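Local coordinates for protein LP15968p (Drosophila melanogaster, PDB 3MN8) that is a zinc metallocarboxypeptidase that releases C-terminal arginine or lysine from peptides and proteins, processing growth factors, peptide hormones and neuropeptides, at residues A[129-134]-A[327-332]; A[59-64]-A[117-122]; A[248-253]-A[377-382]; A[93-98]-A[203-208]. All coordinates share one frame; numbering follows the deposited sequence.

Contact 1 of 4, residues A[129-134]-A[327-332]; sequences GQLVNS and SLLQLL. With NAG (2-acetamido-2-deoxy-beta-D-glucopyranose), chain E.
Leu131 meets Leu329 and Leu332 with no ring or amide between them; the flat group of note is the Asn133 carboxamide on helix 126-134, turned from the contact and bonded through ND2 to C1 of NAG. The acetamido methyl of that sugar comes back over the helix, its C8 lying 3.4 Å from Gly129 CA, and Arg82 hydrogen-bonds the sugar as well. Across the contact only methyl and methylene groups touch. Leu131 carries its CG anti to the backbone N (chi1 179°), which sends its two methyls into helix 317-333: CD2 stops 4.3 Å from Leu329 CD1, while CD1 stops 4.3 Å from Leu332 CB. The pair Leu329 and Leu332, three residues apart, presents one side of that helix. This is helix-to-helix packing inside the M14 peptidase domain, whose mixed eight-stranded sheet is flanked by helices; Leu118 of helix 106-121 also touches Leu131, and Leu332 rests on Val94 and Tyr96 of the sheet. Near the end of helix 126-134, Ser134 OG bonds back to Gln130 O at 2.6 Å, tilted 20° from the carbonyl plane. The next hydroxyl, on Thr135, bonds Leu131 O, and Asn133, Ser134 and Thr135 together make the Asn-X-Thr sequon of the glycan.

Contact 2 of 4, residues A[59-64]-A[117-122]; sequences NQAKVH and YLLGNH
Strand 61-68 starts beside the end of helix 106-121, the Ala61 and Leu119 CA atoms 7.8 Å apart. In the M14 peptidase domain this joins an outermost strand of the mixed eight-stranded sheet to one of its flanking helices. Leu119 supplies the apolar part: its CG stands anti to the carbonyl carbon (chi1 -80°), CD1 reaches Ala61 CB at 3.6 Å, and CD2 lies 4.2 Å from Gln60 CB. Leu53 and Tyr57, from the helix 43-56 region, touch the same leucine. Farther out, the Gln60 amide meets the imidazole of His122 steeply, the planes 77° apart, with Gln60 OE1 at the ring edge, 3.3 Å from His122 NE2. The far nitrogen fixes how that ring is turned, since His122 ND1 donates to Leu119 O at 2.8 Å with an N-H...O angle of 147°. With an alanine in place of His122, Leu119 O would probably lose its imidazole donor and a gap would open beside the Gln60 amide. One residue earlier, the Asn121 amide is held in a similar way: its ND2 lies on a lone pair of Tyr117 O, 3.0 Å away, while OD1 accepts from Asp31 N.

Contact 3 of 4, residues A[248-253]-A[377-382]; sequences FKQLAH and LLTPGL
Gln250 reaches from helix 245-257 to the loop at Thr379 and Pro380, its CG anti to the backbone N (chi1 -178°) and the chain extended beyond it. The amide oxygen does the touching: Gln250 OE1 lies 3.7 Å from Thr379 OG1 and equally far from the ring methylene CD of Pro380, which approaches from the opposite direction. These are van der Waals distances, and a hydrogen bond of this amide runs from NE2 to Gln334 OE1. Alongside, Leu377 adds a looser apolar part, its CD1 4.7 Å from Leu251 CD1. The contact bridges the catalytic M14 domain and the transthyretin-like domain that follows it, both parts of the first of three carboxypeptidase-like domains in the full protein, here in its active 1B form. Helix 245-257 packs against strands 222-225 and 300-305 of the catalytic sheet, Leu251 touching Leu302 while Leu377 touches Phe300; on the other partner, Gly381 opens strand 381-388 and pairs with Val402 of strand 398-402.

Contact 4 of 4, residues A[93-98]-A[203-208]; sequences PVKYIA and NWIVSK
Apolar contact between Lys95 and Trp204 comes first: the lysine chain and the indole slide past each other in opposite directions. Lys95 CB comes obliquely to within 3.8 Å of Trp204 CH2; Lys95 CD lies 4.2 Å from Trp204 CZ3. Ile97, two residues on along the strand, brings CD1 to the indole edge, 4.3 Å from Trp204 CZ3. Bent at chi2, chi3 and chi4, the Lys95 chain then crosses Ile205 at about a right angle, with CE 3.9 Å from Ile205 CG1. Aromatic contacts extend the cluster, as Phe210 meets the Trp204 ring edge-to-face and receives the Lys95 ammonium group in a cation-pi contact. Hydrogen bonds make up the polar part. Lys95 NZ bonds Asn293 OD1, with weaker interactions to Ser213 and Glu301. Where helix 196-205 ends, Trp204 O accepts twice from Ser207, from N at 2.8 Å and from OG at 2.7 Å, the hydroxyl on a lone pair in the carbonyl plane. In fold terms, helix 196-205 covers one face of strand 93-97 in the middle of the M14 sheet, while Tyr96 points to helix 317-333 on the other. The chemistry implies a buried lysine that works in two ways: its methylenes pack as an apolar side chain, and its charge is probably stabilised by Asn293 OD1, the Phe210 ring and, weakly and at long range, Glu301.

How the contacts relate
Contacts 1, 2 and 4 all lie in the catalytic domain; contact 1 touches both of the others, while contacts 2 and 4 do not touch (nearest atoms about 4 Å apart). It meets contact 2 through Val132 CG2, on helix 126-134, and His122 CB, near the end of helix 106-121, 3.9 Å apart. It meets contact 4 where Tyr96 OH probably bonds Leu328 O at 3.0 Å. Contact 3 joins the catalytic domain to the transthyretin-like domain, its centre about 17 Å from that of contact 1. Contact 4 comes nearest the active site: the Ile97 side chain is about 8 Å from that of the zinc ligand His217 and about 11 Å from the zinc ion.

Contact 1 of 4, residues A[129-134]-A[327-332]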
loop_
_atom_site.group_PDB
_atom_site.type_symbol
_atom_site.label_atom_id
_atom_site.label_comp_id
_atom_site.label_asym_id
_atom_site.label_seq_id
_atom_site.Cartn_x
_atom_site.Cartn_y
_atom_site.Cartn_z
ATOM N N GLY A 129 -3.039 -7.922 17.860
ATOM C CA GLY A 129 -3.766 -6.975 18.682
ATOM C C GLY A 129 -3.029 -5.655 18.696
ATOM O O GLY A 129 -3.645 -4.586 18.663
ATOM N N GLN A 130 -1.700 -5.736 18.719
ATOM C CA GLN A 130 -0.871 -4.546 18.840
ATOM C C GLN A 130 -0.737 -3.876 17.491
ATOM O O GLN A 130 -0.722 -2.647 17.390
ATOM C CB GLN A 130 0.502 -4.899 19.406
ATOM C CG GLN A 130 1.153 -3.757 20.187
ATOM C CD GLN A 130 1.787 -2.721 19.282
ATOM O OE1 GLN A 130 2.036 -2.994 18.112
ATOM N NE2 GLN A 130 2.057 -1.532 19.817
ATOM N N LEU A 131 -0.640 -4.691 16.451
ATOM C CA LEU A 131 -0.630 -4.177 15.090
ATOM C C LEU A 131 -1.886 -3.340 14.831
ATOM O O LEU A 131 -1.819 -2.210 14.356
ATOM C CB LEU A 131 -0.577 -5.337 14.094
ATOM C CG LEU A 131 -0.590 -4.917 12.627
ATOM C CD1 LEU A 131 0.691 -4.164 12.308
ATOM C CD2 LEU A 131 -0.772 -6.129 11.721
ATOM N N VAL A 132 -3.033 -3.911 15.170
ATOM C CA VAL A 132 -4.322 -3.280 14.909
ATOM C C VAL A 132 -4.535 -2.010 15.728
ATOM O O VAL A 132 -5.071 -1.016 15.219
ATOM C CB VAL A 132 -5.489 -4.254 15.184
ATOM C CG1 VAL A 132 -6.815 -3.526 15.079
ATOM C CG2 VAL A 132 -5.447 -5.412 14.205
ATOM N N ASN A 133 -4.133 -2.063 16.997
ATOM C CA ASN A 133 -4.239 -0.923 17.892
ATOM C C ASN A 133 -3.475 0.298 17.373
ATOM O O ASN A 133 -3.902 1.442 17.561
ATOM C CB ASN A 133 -3.717 -1.304 19.278
ATOM C CG ASN A 133 -4.762 -1.991 20.128
ATOM O OD1 ASN A 133 -5.837 -2.350 19.646
ATOM N ND2 ASN A 133 -4.451 -2.173 21.407
ATOM N N SER A 134 -2.354 0.046 16.705
ATOM C CA SER A 134 -1.390 1.097 16.402
ATOM C C SER A 134 -1.421 1.534 14.953
ATOM O O SER A 134 -0.742 2.491 14.579
ATOM C CB SER A 134 0.022 0.620 16.747
ATOM O OG SER A 134 0.293 -0.628 16.129
ATOM N N SER A 327 5.181 -11.878 5.425
ATOM C CA SER A 327 5.572 -10.720 4.618
ATOM C C SER A 327 4.524 -9.597 4.622
ATOM O O SER A 327 4.859 -8.428 4.494
ATOM C CB SER A 327 5.855 -11.166 3.180
ATOM O OG SER A 327 6.644 -12.354 3.159
ATOM N N LEU A 328 3.254 -9.959 4.762
ATOM C CA LEU A 328 2.173 -8.976 4.767
ATOM C C LEU A 328 2.061 -8.302 6.134
ATOM O O LEU A 328 1.751 -7.115 6.250
ATOM C CB LEU A 328 0.835 -9.632 4.380
ATOM C CG LEU A 328 0.591 -10.120 2.939
ATOM C CD1 LEU A 328 -0.394 -11.267 2.937
ATOM C CD2 LEU A 328 0.092 -8.992 2.041
ATOM N N LEU A 329 2.323 -9.066 7.180
ATOM C CA LEU A 329 2.334 -8.501 8.518
ATOM C C LEU A 329 3.559 -7.610 8.727
ATOM O O LEU A 329 3.444 -6.456 9.142
ATOM C CB LEU A 329 2.320 -9.621 9.558
ATOM C CG LEU A 329 0.971 -10.228 9.956
ATOM C CD1 LEU A 329 -0.207 -9.569 9.218
ATOM C CD2 LEU A 329 0.997 -11.764 9.783
ATOM N N GLN A 330 4.732 -8.157 8.432
ATOM C CA GLN A 330 5.979 -7.435 8.637
ATOM C C GLN A 330 6.056 -6.143 7.827
ATOM O O GLN A 330 6.577 -5.141 8.307
ATOM C CB GLN A 330 7.173 -8.343 8.339
ATOM C CG GLN A 330 7.339 -9.443 9.354
ATOM C CD GLN A 330 7.430 -8.895 10.765
ATOM O OE1 GLN A 330 8.425 -8.283 11.138
ATOM N NE2 GLN A 330 6.389 -9.118 11.558
ATOM N N LEU A 331 5.543 -6.165 6.601
ATOM C CA LEU A 331 5.518 -4.967 5.765
ATOM C C LEU A 331 4.648 -3.930 6.446
ATOM O O LEU A 331 5.017 -2.763 6.549
ATOM C CB LEU A 331 4.968 -5.277 4.374
ATOM C CG LEU A 331 5.018 -4.158 3.329
ATOM C CD1 LEU A 331 4.527 -4.665 1.988
ATOM C CD2 LEU A 331 4.175 -2.973 3.748
ATOM N N LEU A 332 3.490 -4.360 6.920
ATOM C CA LEU A 332 2.593 -3.429 7.588
ATOM C C LEU A 332 3.321 -2.748 8.724
ATOM O O LEU A 332 3.228 -1.537 8.874
ATOM C CB LEU A 332 1.324 -4.127 8.084
ATOM C CG LEU A 332 0.363 -4.496 6.941
ATOM C CD1 LEU A 332 -0.767 -5.398 7.399
ATOM C CD2 LEU A 332 -0.186 -3.251 6.271
HETATM C C1 NAG E . -5.413 -3.076 21.973
HETATM C C2 NAG E . -4.499 -3.314 23.174
HETATM C C3 NAG E . -5.226 -3.927 24.365
HETATM C C4 NAG E . -6.577 -3.249 24.585
HETATM C C5 NAG E . -7.338 -3.145 23.271
HETATM C C6 NAG E . -8.643 -2.396 23.465
HETATM C C7 NAG E . -3.303 -5.397 22.453
HETATM C C8 NAG E . -4.542 -6.050 21.896
HETATM N N2 NAG E . -3.332 -4.104 22.801
HETATM O O3 NAG E . -4.411 -3.792 25.514
HETATM O O4 NAG E . -7.352 -3.972 25.520
HETATM O O5 NAG E . -6.581 -2.403 22.352
HETATM O O6 NAG E . -8.325 -1.028 23.608
HETATM O O7 NAG E . -2.273 -6.060 22.567
#

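Contact 2 of 4, residues A[59-64]-A[117-122]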
loop_
_atom_site.group_PDB
_atom_site.type_symbol
_atom_site.label_atom_id
_atom_site.label_comp_id
_atom_site.label_asym_id
_atom_site.label_seq_id
_atom_site.Cartn_x
_atom_site.Cartn_y
_atom_site.Cartn_z
ATOM N N ASN A 59 -17.012 -2.308 16.151
ATOM C CA ASN A 59 -16.145 -1.163 16.452
ATOM C C ASN A 59 -14.806 -1.120 15.701
ATOM O O ASN A 59 -14.077 -0.125 15.765
ATOM C CB ASN A 59 -15.897 -1.059 17.961
ATOM C CG ASN A 59 -17.184 -1.082 18.771
ATOM O OD1 ASN A 59 -18.207 -1.599 18.325
ATOM N ND2 ASN A 59 -17.132 -0.532 19.979
ATOM N N GLN A 60 -14.496 -2.188 14.974
ATOM C CA GLN A 60 -13.169 -2.333 14.401
ATOM C C GLN A 60 -13.182 -2.593 12.898
ATOM O O GLN A 60 -12.184 -2.382 12.209
ATOM C CB GLN A 60 -12.420 -3.434 15.140
ATOM C CG GLN A 60 -13.235 -4.014 16.286
ATOM C CD GLN A 60 -12.377 -4.342 17.480
ATOM O OE1 GLN A 60 -12.723 -5.203 18.303
ATOM N NE2 GLN A 60 -11.239 -3.657 17.583
ATOM N N ALA A 61 -14.313 -3.043 12.383
ATOM C CA ALA A 61 -14.452 -3.218 10.945
ATOM C C ALA A 61 -15.491 -2.254 10.407
ATOM O O ALA A 61 -16.603 -2.166 10.945
ATOM C CB ALA A 61 -14.829 -4.645 10.610
ATOM N N LYS A 62 -15.111 -1.529 9.354
ATOM C CA LYS A 62 -15.993 -0.575 8.686
ATOM C C LYS A 62 -15.796 -0.621 7.182
ATOM O O LYS A 62 -14.668 -0.657 6.705
ATOM C CB LYS A 62 -15.731 0.843 9.194
ATOM C CG LYS A 62 -16.601 1.908 8.534
ATOM C CD LYS A 62 -16.413 3.251 9.224
ATOM C CE LYS A 62 -17.171 4.351 8.511
ATOM N NZ LYS A 62 -18.603 4.001 8.331
ATOM N N VAL A 63 -16.898 -0.626 6.438
ATOM C CA VAL A 63 -16.832 -0.669 4.984
ATOM C C VAL A 63 -16.915 0.719 4.394
ATOM O O VAL A 63 -17.741 1.528 4.809
ATOM C CB VAL A 63 -17.967 -1.494 4.385
ATOM C CG1 VAL A 63 -18.007 -1.302 2.886
ATOM C CG2 VAL A 63 -17.799 -2.972 4.742
ATOM N N HIS A 64 -16.061 0.969 3.409
ATOM C CA HIS A 64 -16.000 2.240 2.709
ATOM C C HIS A 64 -16.258 2.049 1.224
ATOM O O HIS A 64 -15.678 1.157 0.593
ATOM C CB HIS A 64 -14.630 2.862 2.921
ATOM C CG HIS A 64 -14.310 3.099 4.362
ATOM N ND1 HIS A 64 -14.638 4.271 5.010
ATOM C CD2 HIS A 64 -13.729 2.302 5.287
ATOM C CE1 HIS A 64 -14.254 4.192 6.271
ATOM N NE2 HIS A 64 -13.696 3.009 6.464
ATOM N N TYR A 117 -8.428 -12.859 9.018
ATOM C CA TYR A 117 -7.313 -13.197 9.899
ATOM C C TYR A 117 -7.096 -12.162 11.003
ATOM O O TYR A 117 -7.100 -12.477 12.193
ATOM C CB TYR A 117 -6.029 -13.358 9.090
ATOM C CG TYR A 117 -4.844 -13.779 9.924
ATOM C CD1 TYR A 117 -4.637 -15.112 10.244
ATOM C CD2 TYR A 117 -3.938 -12.843 10.401
ATOM C CE1 TYR A 117 -3.561 -15.510 11.015
ATOM C CE2 TYR A 117 -2.848 -13.224 11.176
ATOM C CZ TYR A 117 -2.667 -14.562 11.479
ATOM O OH TYR A 117 -1.600 -14.954 12.248
ATOM N N LEU A 118 -6.901 -10.919 10.604
ATOM C CA LEU A 118 -6.710 -9.844 11.558
ATOM C C LEU A 118 -7.859 -9.752 12.542
ATOM O O LEU A 118 -7.653 -9.774 13.750
ATOM C CB LEU A 118 -6.542 -8.508 10.833
ATOM C CG LEU A 118 -5.163 -8.343 10.210
ATOM C CD1 LEU A 118 -5.063 -7.038 9.437
ATOM C CD2 LEU A 118 -4.092 -8.437 11.296
ATOM N N LEU A 119 -9.072 -9.635 12.029
ATOM C CA LEU A 119 -10.217 -9.458 12.904
ATOM C C LEU A 119 -10.388 -10.610 13.872
ATOM O O LEU A 119 -10.443 -10.395 15.081
ATOM C CB LEU A 119 -11.491 -9.246 12.094
ATOM C CG LEU A 119 -11.629 -7.814 11.589
ATOM C CD1 LEU A 119 -12.835 -7.684 10.653
ATOM C CD2 LEU A 119 -11.715 -6.855 12.780
ATOM N N GLY A 120 -10.457 -11.827 13.340
ATOM C CA GLY A 120 -10.734 -13.003 14.152
ATOM C C GLY A 120 -9.598 -13.426 15.073
ATOM O O GLY A 120 -9.767 -14.323 15.903
ATOM N N ASN A 121 -8.442 -12.780 14.942
ATOM C CA ASN A 121 -7.305 -13.123 15.778
ATOM C C ASN A 121 -6.743 -11.999 16.645
ATOM O O ASN A 121 -6.056 -12.270 17.631
ATOM C CB ASN A 121 -6.200 -13.730 14.930
ATOM C CG ASN A 121 -6.521 -15.139 14.508
ATOM O OD1 ASN A 121 -6.267 -16.096 15.245
ATOM N ND2 ASN A 121 -7.089 -15.281 13.317
ATOM N N HIS A 122 -7.051 -10.756 16.286
ATOM C CA HIS A 122 -6.476 -9.579 16.949
ATOM C C HIS A 122 -6.652 -9.532 18.479
ATOM O O HIS A 122 -5.813 -8.970 19.188
ATOM C CB HIS A 122 -7.000 -8.273 16.321
ATOM C CG HIS A 122 -8.267 -7.766 16.942
ATOM N ND1 HIS A 122 -9.516 -8.118 16.476
ATOM C CD2 HIS A 122 -8.475 -6.937 17.994
ATOM C CE1 HIS A 122 -10.440 -7.527 17.214
ATOM N NE2 HIS A 122 -9.837 -6.806 18.142
#

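Contact 3 of 4, residues A[248-253]-A[377-382]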
loop_
_atom_site.group_PDB
_atom_site.type_symbol
_atom_site.label_atom_id
_atom_site.label_comp_id
_atom_site.label_asym_id
_atom_site.label_seq_id
_atom_site.Cartn_x
_atom_site.Cartn_y
_atom_site.Cartn_z
ATOM N N PHE A 248 12.763 2.483 0.442
ATOM C CA PHE A 248 12.033 1.657 -0.501
ATOM C C PHE A 248 12.631 0.269 -0.561
ATOM O O PHE A 248 11.908 -0.722 -0.482
ATOM C CB PHE A 248 11.936 2.316 -1.880
ATOM C CG PHE A 248 10.668 3.089 -2.063
ATOM C CD1 PHE A 248 9.447 2.446 -1.974
ATOM C CD2 PHE A 248 10.688 4.446 -2.279
ATOM C CE1 PHE A 248 8.271 3.140 -2.123
ATOM C CE2 PHE A 248 9.513 5.150 -2.424
ATOM C CZ PHE A 248 8.299 4.490 -2.349
ATOM N N LYS A 249 13.956 0.209 -0.661
ATOM C CA LYS A 249 14.677 -1.062 -0.672
ATOM C C LYS A 249 14.436 -1.858 0.614
ATOM O O LYS A 249 14.363 -3.090 0.582
ATOM C CB LYS A 249 16.172 -0.833 -0.903
ATOM C CG LYS A 249 16.595 -1.075 -2.343
ATOM C CD LYS A 249 17.976 -0.522 -2.680
ATOM C CE LYS A 249 18.235 -0.682 -4.177
ATOM N NZ LYS A 249 19.254 0.277 -4.684
ATOM N N GLN A 250 14.298 -1.153 1.739
ATOM C CA GLN A 250 14.004 -1.798 3.021
ATOM C C GLN A 250 12.592 -2.398 3.022
ATOM O O GLN A 250 12.376 -3.516 3.483
ATOM C CB GLN A 250 14.187 -0.820 4.195
ATOM C CG GLN A 250 13.946 -1.476 5.557
ATOM C CD GLN A 250 14.489 -0.671 6.732
ATOM O OE1 GLN A 250 15.572 -0.088 6.664
ATOM N NE2 GLN A 250 13.744 -0.663 7.827
ATOM N N LEU A 251 11.641 -1.650 2.485
ATOM C CA LEU A 251 10.280 -2.142 2.349
ATOM C C LEU A 251 10.228 -3.387 1.488
ATOM O O LEU A 251 9.723 -4.427 1.908
ATOM C CB LEU A 251 9.387 -1.060 1.755
ATOM C CG LEU A 251 9.251 0.156 2.667
ATOM C CD1 LEU A 251 8.477 1.275 1.988
ATOM C CD2 LEU A 251 8.628 -0.241 4.008
ATOM N N ALA A 252 10.747 -3.274 0.274
ATOM C CA ALA A 252 10.786 -4.405 -0.649
ATOM C C ALA A 252 11.458 -5.628 -0.032
ATOM O O ALA A 252 11.019 -6.764 -0.253
ATOM C CB ALA A 252 11.492 -4.007 -1.948
ATOM N N HIS A 253 12.527 -5.397 0.729
ATOM C CA HIS A 253 13.274 -6.497 1.332
ATOM C C HIS A 253 12.504 -7.104 2.478
ATOM O O HIS A 253 12.548 -8.318 2.682
ATOM C CB HIS A 253 14.647 -6.051 1.816
ATOM C CG HIS A 253 15.744 -6.279 0.817
ATOM N ND1 HIS A 253 16.562 -5.267 0.359
ATOM C CD2 HIS A 253 16.155 -7.407 0.187
ATOM C CE1 HIS A 253 17.426 -5.757 -0.512
ATOM N NE2 HIS A 253 17.202 -7.055 -0.631
ATOM N N LEU A 377 8.916 7.908 7.269
ATOM C CA LEU A 377 9.538 6.603 7.319
ATOM C C LEU A 377 11.025 6.782 7.132
ATOM O O LEU A 377 11.461 7.484 6.225
ATOM C CB LEU A 377 8.977 5.713 6.215
ATOM C CG LEU A 377 7.467 5.508 6.237
ATOM C CD1 LEU A 377 7.094 4.419 5.251
ATOM C CD2 LEU A 377 6.982 5.172 7.640
ATOM N N LEU A 378 11.813 6.134 7.972
ATOM C CA LEU A 378 13.255 6.273 7.865
ATOM C C LEU A 378 14.000 4.961 8.095
ATOM O O LEU A 378 13.611 4.122 8.890
ATOM C CB LEU A 378 13.768 7.371 8.814
ATOM C CG LEU A 378 13.448 8.845 8.495
ATOM C CD1 LEU A 378 13.811 9.754 9.647
ATOM C CD2 LEU A 378 14.160 9.315 7.237
ATOM N N THR A 379 15.072 4.798 7.348
ATOM C CA THR A 379 16.054 3.777 7.603
ATOM C C THR A 379 16.751 4.159 8.896
ATOM O O THR A 379 16.792 5.340 9.241
ATOM C CB THR A 379 17.063 3.789 6.456
ATOM O OG1 THR A 379 16.432 3.241 5.293
ATOM C CG2 THR A 379 18.322 2.985 6.791
ATOM N N PRO A 380 17.278 3.166 9.630
ATOM C CA PRO A 380 18.131 3.493 10.781
ATOM C C PRO A 380 19.276 4.467 10.428
ATOM O O PRO A 380 19.805 4.449 9.303
ATOM C CB PRO A 380 18.677 2.128 11.202
ATOM C CG PRO A 380 17.577 1.170 10.812
ATOM C CD PRO A 380 17.002 1.721 9.529
ATOM N N GLY A 381 19.642 5.313 11.389
ATOM C CA GLY A 381 20.634 6.347 11.167
ATOM C C GLY A 381 20.293 7.607 11.937
ATOM O O GLY A 381 19.373 7.603 12.756
ATOM N N LEU A 382 21.031 8.689 11.700
ATOM C CA LEU A 382 20.726 9.927 12.394
ATOM C C LEU A 382 20.483 11.047 11.407
ATOM O O LEU A 382 21.188 11.163 10.407
ATOM C CB LEU A 382 21.810 10.286 13.416
ATOM C CG LEU A 382 23.177 10.806 12.979
ATOM C CD1 LEU A 382 23.096 12.219 12.398
ATOM C CD2 LEU A 382 24.111 10.791 14.174
#

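Contact 4 of 4, residues A[93-98]-A[203-208]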
loop_
_atom_site.group_PDB
_atom_site.type_symbol
_atom_site.label_atom_id
_atom_site.label_comp_id
_atom_site.label_asym_id
_atom_site.label_seq_id
_atom_site.Cartn_x
_atom_site.Cartn_y
_atom_site.Cartn_z
ATOM N N PRO A 93 -2.377 5.656 8.804
ATOM C CA PRO A 93 -3.286 4.998 7.866
ATOM C C PRO A 93 -2.450 4.281 6.815
ATOM O O PRO A 93 -1.412 4.778 6.367
ATOM C CB PRO A 93 -4.082 6.157 7.237
ATOM C CG PRO A 93 -3.367 7.410 7.626
ATOM C CD PRO A 93 -2.146 7.062 8.457
ATOM N N VAL A 94 -2.893 3.094 6.436
ATOM C CA VAL A 94 -2.162 2.291 5.485
ATOM C C VAL A 94 -3.193 1.600 4.612
ATOM O O VAL A 94 -4.351 1.468 5.021
ATOM C CB VAL A 94 -1.308 1.239 6.210
ATOM C CG1 VAL A 94 -0.488 0.441 5.216
ATOM C CG2 VAL A 94 -0.411 1.903 7.252
ATOM N N LYS A 95 -2.789 1.172 3.414
ATOM C CA LYS A 95 -3.685 0.439 2.513
ATOM C C LYS A 95 -3.012 -0.711 1.758
ATOM O O LYS A 95 -1.818 -0.668 1.444
ATOM C CB LYS A 95 -4.365 1.386 1.521
ATOM C CG LYS A 95 -3.427 2.077 0.549
ATOM C CD LYS A 95 -3.676 3.584 0.563
ATOM C CE LYS A 95 -3.377 4.207 -0.797
ATOM N NZ LYS A 95 -2.029 3.878 -1.336
ATOM N N TYR A 96 -3.795 -1.746 1.490
ATOM C CA TYR A 96 -3.394 -2.816 0.580
ATOM C C TYR A 96 -4.391 -2.885 -0.578
ATOM O O TYR A 96 -5.603 -3.005 -0.357
ATOM C CB TYR A 96 -3.366 -4.162 1.304
ATOM C CG TYR A 96 -2.064 -4.456 2.008
ATOM C CD1 TYR A 96 -0.893 -3.803 1.643
ATOM C CD2 TYR A 96 -2.001 -5.400 3.031
ATOM C CE1 TYR A 96 0.302 -4.083 2.270
ATOM C CE2 TYR A 96 -0.806 -5.683 3.672
ATOM C CZ TYR A 96 0.345 -5.014 3.287
ATOM O OH TYR A 96 1.552 -5.261 3.906
ATOM N N ILE A 97 -3.910 -2.783 -1.813
ATOM C CA ILE A 97 -4.822 -2.984 -2.935
ATOM C C ILE A 97 -4.415 -4.226 -3.710
ATOM O O ILE A 97 -3.233 -4.575 -3.745
ATOM C CB ILE A 97 -4.936 -1.759 -3.880
ATOM C CG1 ILE A 97 -5.443 -0.507 -3.136
ATOM C CG2 ILE A 97 -5.919 -2.074 -4.994
ATOM C CD1 ILE A 97 -4.380 0.334 -2.494
ATOM N N ALA A 98 -5.393 -4.897 -4.313
ATOM C CA ALA A 98 -5.118 -6.073 -5.125
ATOM C C ALA A 98 -5.936 -6.088 -6.420
ATOM O O ALA A 98 -6.811 -5.252 -6.633
ATOM C CB ALA A 98 -5.382 -7.322 -4.321
ATOM N N ASN A 203 -9.021 9.709 -6.074
ATOM C CA ASN A 203 -9.744 10.494 -5.086
ATOM C C ASN A 203 -9.446 10.016 -3.694
ATOM O O ASN A 203 -9.277 10.802 -2.762
ATOM C CB ASN A 203 -11.248 10.359 -5.310
ATOM C CG ASN A 203 -11.787 11.393 -6.259
ATOM O OD1 ASN A 203 -11.037 12.042 -7.004
ATOM N ND2 ASN A 203 -13.105 11.565 -6.241
ATOM N N TRP A 204 -9.409 8.701 -3.566
ATOM C CA TRP A 204 -9.208 8.070 -2.281
ATOM C C TRP A 204 -7.805 8.341 -1.785
ATOM O O TRP A 204 -7.601 8.833 -0.670
ATOM C CB TRP A 204 -9.458 6.572 -2.409
ATOM C CG TRP A 204 -9.548 5.872 -1.110
ATOM C CD1 TRP A 204 -10.289 6.248 -0.025
ATOM C CD2 TRP A 204 -8.883 4.650 -0.742
ATOM N NE1 TRP A 204 -10.113 5.342 1.003
ATOM C CE2 TRP A 204 -9.256 4.352 0.585
ATOM C CE3 TRP A 204 -8.002 3.788 -1.403
ATOM C CZ2 TRP A 204 -8.778 3.229 1.261
ATOM C CZ3 TRP A 204 -7.531 2.678 -0.730
ATOM C CH2 TRP A 204 -7.919 2.407 0.585
ATOM N N ILE A 205 -6.835 8.050 -2.637
ATOM C CA ILE A 205 -5.423 8.158 -2.266
ATOM C C ILE A 205 -5.064 9.550 -1.722
ATOM O O ILE A 205 -4.280 9.667 -0.772
ATOM C CB ILE A 205 -4.491 7.742 -3.454
ATOM C CG1 ILE A 205 -4.720 6.274 -3.828
ATOM C CG2 ILE A 205 -3.032 7.950 -3.114
ATOM C CD1 ILE A 205 -4.173 5.887 -5.186
ATOM N N VAL A 206 -5.648 10.593 -2.310
ATOM C CA VAL A 206 -5.359 11.968 -1.895
ATOM C C VAL A 206 -6.295 12.436 -0.779
ATOM O O VAL A 206 -6.150 13.543 -0.255
ATOM C CB VAL A 206 -5.445 12.963 -3.080
ATOM C CG1 VAL A 206 -4.383 12.647 -4.129
ATOM C CG2 VAL A 206 -6.835 12.944 -3.691
ATOM N N SER A 207 -7.240 11.576 -0.402
ATOM C CA SER A 207 -8.270 11.951 0.567
ATOM C C SER A 207 -7.812 11.756 2.011
ATOM O O SER A 207 -8.390 12.324 2.937
ATOM C CB SER A 207 -9.570 11.179 0.294
ATOM O OG SER A 207 -9.571 9.902 0.912
ATOM N N LYS A 208 -6.770 10.958 2.191
ATOM C CA LYS A 208 -6.223 10.688 3.513
ATOM C C LYS A 208 -4.706 10.624 3.454
ATOM O O LYS A 208 -4.126 10.293 2.427
ATOM C CB LYS A 208 -6.755 9.352 4.046
ATOM C CG LYS A 208 -8.255 9.305 4.176
ATOM C CD LYS A 208 -8.752 8.055 4.883
ATOM C CE LYS A 208 -10.228 8.263 5.255
ATOM N NZ LYS A 208 -10.895 7.136 5.978
#